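Local coordinates for enhancer of mRNA-decapping protein 4 homolog (Drosophila melanogaster, PDB 2VXG) that takes part in mRNA degradation, where it seems to act in decapping, and is required for silencing a subset of endogenous miRNA targets, at residues Asn70-Glu73 with Leu74-Arg77. Residues are numbered along the deposited sequence; the frame is centred on the assembly and turned at random.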
ATOM      1  N   ASN A  70       7.260   3.115 -11.778  1.00 30.83           N
ATOM      2  CA  ASN A  70       6.136   3.956 -12.156  1.00 31.02           C
ATOM      3  C   ASN A  70       5.233   4.198 -10.941  1.00 31.00           C
ATOM      4  O   ASN A  70       4.027   3.952 -10.956  1.00 30.18           O
ATOM      5  CB  ASN A  70       5.355   3.367 -13.349  1.00 31.79           C
ATOM      6  CG  ASN A  70       4.570   4.445 -14.140  1.00 32.87           C
ATOM      7  OD1 ASN A  70       5.139   5.413 -14.648  1.00 34.49           O
ATOM      8  ND2 ASN A  70       3.252   4.268 -14.231  1.00 37.30           N
ATOM      9  N   HIS A  71       5.866   4.713  -9.891  1.00 31.57           N
ATOM     10  CA  HIS A  71       5.172   5.310  -8.755  1.00 31.72           C
ATOM     11  C   HIS A  71       4.381   6.552  -9.173  1.00 32.04           C
ATOM     12  O   HIS A  71       4.864   7.365  -9.964  1.00 32.67           O
ATOM     13  CB  HIS A  71       6.172   5.688  -7.653  1.00 31.62           C
ATOM     14  CG  HIS A  71       5.529   5.941  -6.325  1.00 30.84           C
ATOM     15  ND1 HIS A  71       4.857   4.957  -5.626  1.00 31.60           N
ATOM     16  CD2 HIS A  71       5.470   7.056  -5.563  1.00 31.35           C
ATOM     17  CE1 HIS A  71       4.409   5.460  -4.490  1.00 31.17           C
ATOM     18  NE2 HIS A  71       4.753   6.734  -4.432  1.00 30.47           N
ATOM     19  N   ASN A  72       3.182   6.702  -8.599  1.00 31.56           N
ATOM     20  CA  ASN A  72       2.271   7.811  -8.905  1.00 32.05           C
ATOM     21  C   ASN A  72       1.443   8.252  -7.685  1.00 32.23           C
ATOM     22  O   ASN A  72       1.575   7.676  -6.606  1.00 32.26           O
ATOM     23  CB  ASN A  72       1.348   7.414 -10.066  1.00 31.95           C
ATOM     24  CG  ASN A  72       0.661   6.069  -9.850  1.00 31.49           C
ATOM     25  OD1 ASN A  72       0.270   5.706  -8.720  1.00 27.93           O
ATOM     26  ND2 ASN A  72       0.478   5.333 -10.947  1.00 30.90           N
ATOM     27  N   GLU A  73       0.596   9.267  -7.875  1.00 31.81           N
ATOM     28  CA  GLU A  73      -0.293   9.793  -6.826  1.00 31.87           C
ATOM     29  C   GLU A  73      -1.231   8.723  -6.239  1.00 31.36           C
ATOM     30  O   GLU A  73      -1.410   8.619  -5.019  1.00 31.85           O
ATOM     31  CB  GLU A  73      -1.139  10.933  -7.378  1.00 31.93           C
ATOM     32  CG  GLU A  73      -1.283  12.122  -6.405  1.00 35.12           C
ATOM     33  CD  GLU A  73      -2.379  13.100  -6.800  1.00 35.02           C
ATOM     34  OE1 GLU A  73      -3.474  12.641  -7.202  1.00 41.57           O
ATOM     35  OE2 GLU A  73      -2.162  14.334  -6.702  1.00 41.44           O
ATOM     36  N   LEU A  74      -1.845   7.927  -7.097  1.00 30.45           N
ATOM     37  CA  LEU A  74      -2.737   6.902  -6.579  1.00 29.49           C
ATOM     38  C   LEU A  74      -1.971   6.016  -5.569  1.00 27.74           C
ATOM     39  O   LEU A  74      -2.368   5.901  -4.406  1.00 25.10           O
ATOM     40  CB  LEU A  74      -3.386   6.109  -7.716  1.00 29.93           C
ATOM     41  CG  LEU A  74      -4.140   4.862  -7.248  1.00 30.33           C
ATOM     42  CD1 LEU A  74      -5.215   5.236  -6.245  1.00 30.43           C
ATOM     43  CD2 LEU A  74      -4.671   4.040  -8.429  1.00 30.52           C
ATOM     44  N   LYS A  75      -0.843   5.443  -5.999  1.00 26.72           N
ATOM     45  CA  LYS A  75      -0.096   4.540  -5.148  1.00 26.08           C
ATOM     46  C   LYS A  75       0.538   5.280  -3.946  1.00 25.23           C
ATOM     47  O   LYS A  75       0.606   4.707  -2.847  1.00 25.62           O
ATOM     48  CB  LYS A  75       0.945   3.725  -5.958  1.00 25.34           C
ATOM     49  CG  LYS A  75       0.273   2.627  -6.841  1.00 26.94           C
ATOM     50  CD  LYS A  75       1.265   1.707  -7.602  1.00 25.39           C
ATOM     51  CE  LYS A  75       2.106   2.530  -8.614  1.00 27.26           C
ATOM     52  NZ  LYS A  75       3.030   1.701  -9.461  1.00 26.26           N
ATOM     53  N   GLN A  76       0.975   6.520  -4.153  1.00 23.59           N
ATOM     54  CA  GLN A  76       1.558   7.303  -3.052  1.00 24.55           C
ATOM     55  C   GLN A  76       0.528   7.555  -1.998  1.00 23.79           C
ATOM     56  O   GLN A  76       0.777   7.402  -0.824  1.00 22.47           O
ATOM     57  CB  GLN A  76       2.089   8.661  -3.498  1.00 23.33           C
ATOM     58  CG  GLN A  76       2.799   9.484  -2.357  1.00 25.29           C
ATOM     59  CD  GLN A  76       3.856   8.682  -1.575  1.00 26.03           C
ATOM     60  OE1 GLN A  76       4.536   7.839  -2.141  1.00 25.45           O
ATOM     61  NE2 GLN A  76       3.992   8.955  -0.258  1.00 22.46           N
ATOM     62  N   ARG A  77      -0.649   7.974  -2.448  1.00 25.32           N
ATOM     63  CA  ARG A  77      -1.728   8.285  -1.542  1.00 24.60           C
ATOM     64  C   ARG A  77      -2.142   7.048  -0.749  1.00 24.10           C
ATOM     65  O   ARG A  77      -2.369   7.141   0.463  1.00 22.12           O
ATOM     66  CB  ARG A  77      -2.890   8.914  -2.325  1.00 26.03           C
ATOM     67  CG  ARG A  77      -3.941   9.551  -1.475  1.00 28.46           C
ATOM     68  CD  ARG A  77      -5.112   8.633  -1.202  1.00 35.66           C
ATOM     69  NE  ARG A  77      -5.837   8.312  -2.436  1.00 37.48           N
ATOM     70  CZ  ARG A  77      -7.145   8.154  -2.535  1.00 38.85           C
ATOM     71  NH1 ARG A  77      -7.936   8.312  -1.469  1.00 40.98           N
ATOM     72  NH2 ARG A  77      -7.668   7.850  -3.727  1.00 38.60           N
TER
HETATM   73  O   HOH W   1       5.444   1.046  -9.892  1.00 30.18           O
HETATM   74  O   HOH W   2       4.677   1.809  -7.088  1.00 27.34           O
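N72 caps the N-terminus of helix 73-85 through its side chain: OD1 of N72 accepts the backbone N-H of K75 at 3.0 Å, and the bond is nearly straight (170°). CG of N72 sits between its own backbone N and carbonyl carbon (chi1 51°), which turns OD1 toward the N-H of K75 at the open end of the first turn. The backbone O of N72 accepts the N-H of Q76, N to O 2.8 Å, as the helical hydrogen bonds begin.

On the buried side H71 reaches forward to Q76. NE2 of H71 donates to OE1 of Q76 over 2.6 Å; the oxygen lies near the imidazole plane and the nitrogen in the carbonyl plane, on a lone pair, while ring and amide are turned 72° apart. In Q76, CG anti to the backbone N and a bend at chi2 bring OE1 to this nitrogen; CB of Q76 also lies 3.4 Å from NE2 of H71. At the other ring nitrogen, ND1 of H71 is weakly linked to a water, which accepts a hydrogen bond from NZ of K75.

K75 runs back past N72, and its NZ donates to O of N70 at 2.9 Å from above the carbonyl plane; a second water and a salt bridge to E33 of helix 29-38 also hold this ammonium. H71 stacks edge-to-face with F111 and touches V124. With H71 replaced by an alanine, OE1 of Q76 would probably lose its donor and a gap is likely to open beside F111.

The arrangement is a classic asparagine N-cap, starting a helix within the all-helical C-terminal domain of Ge-1.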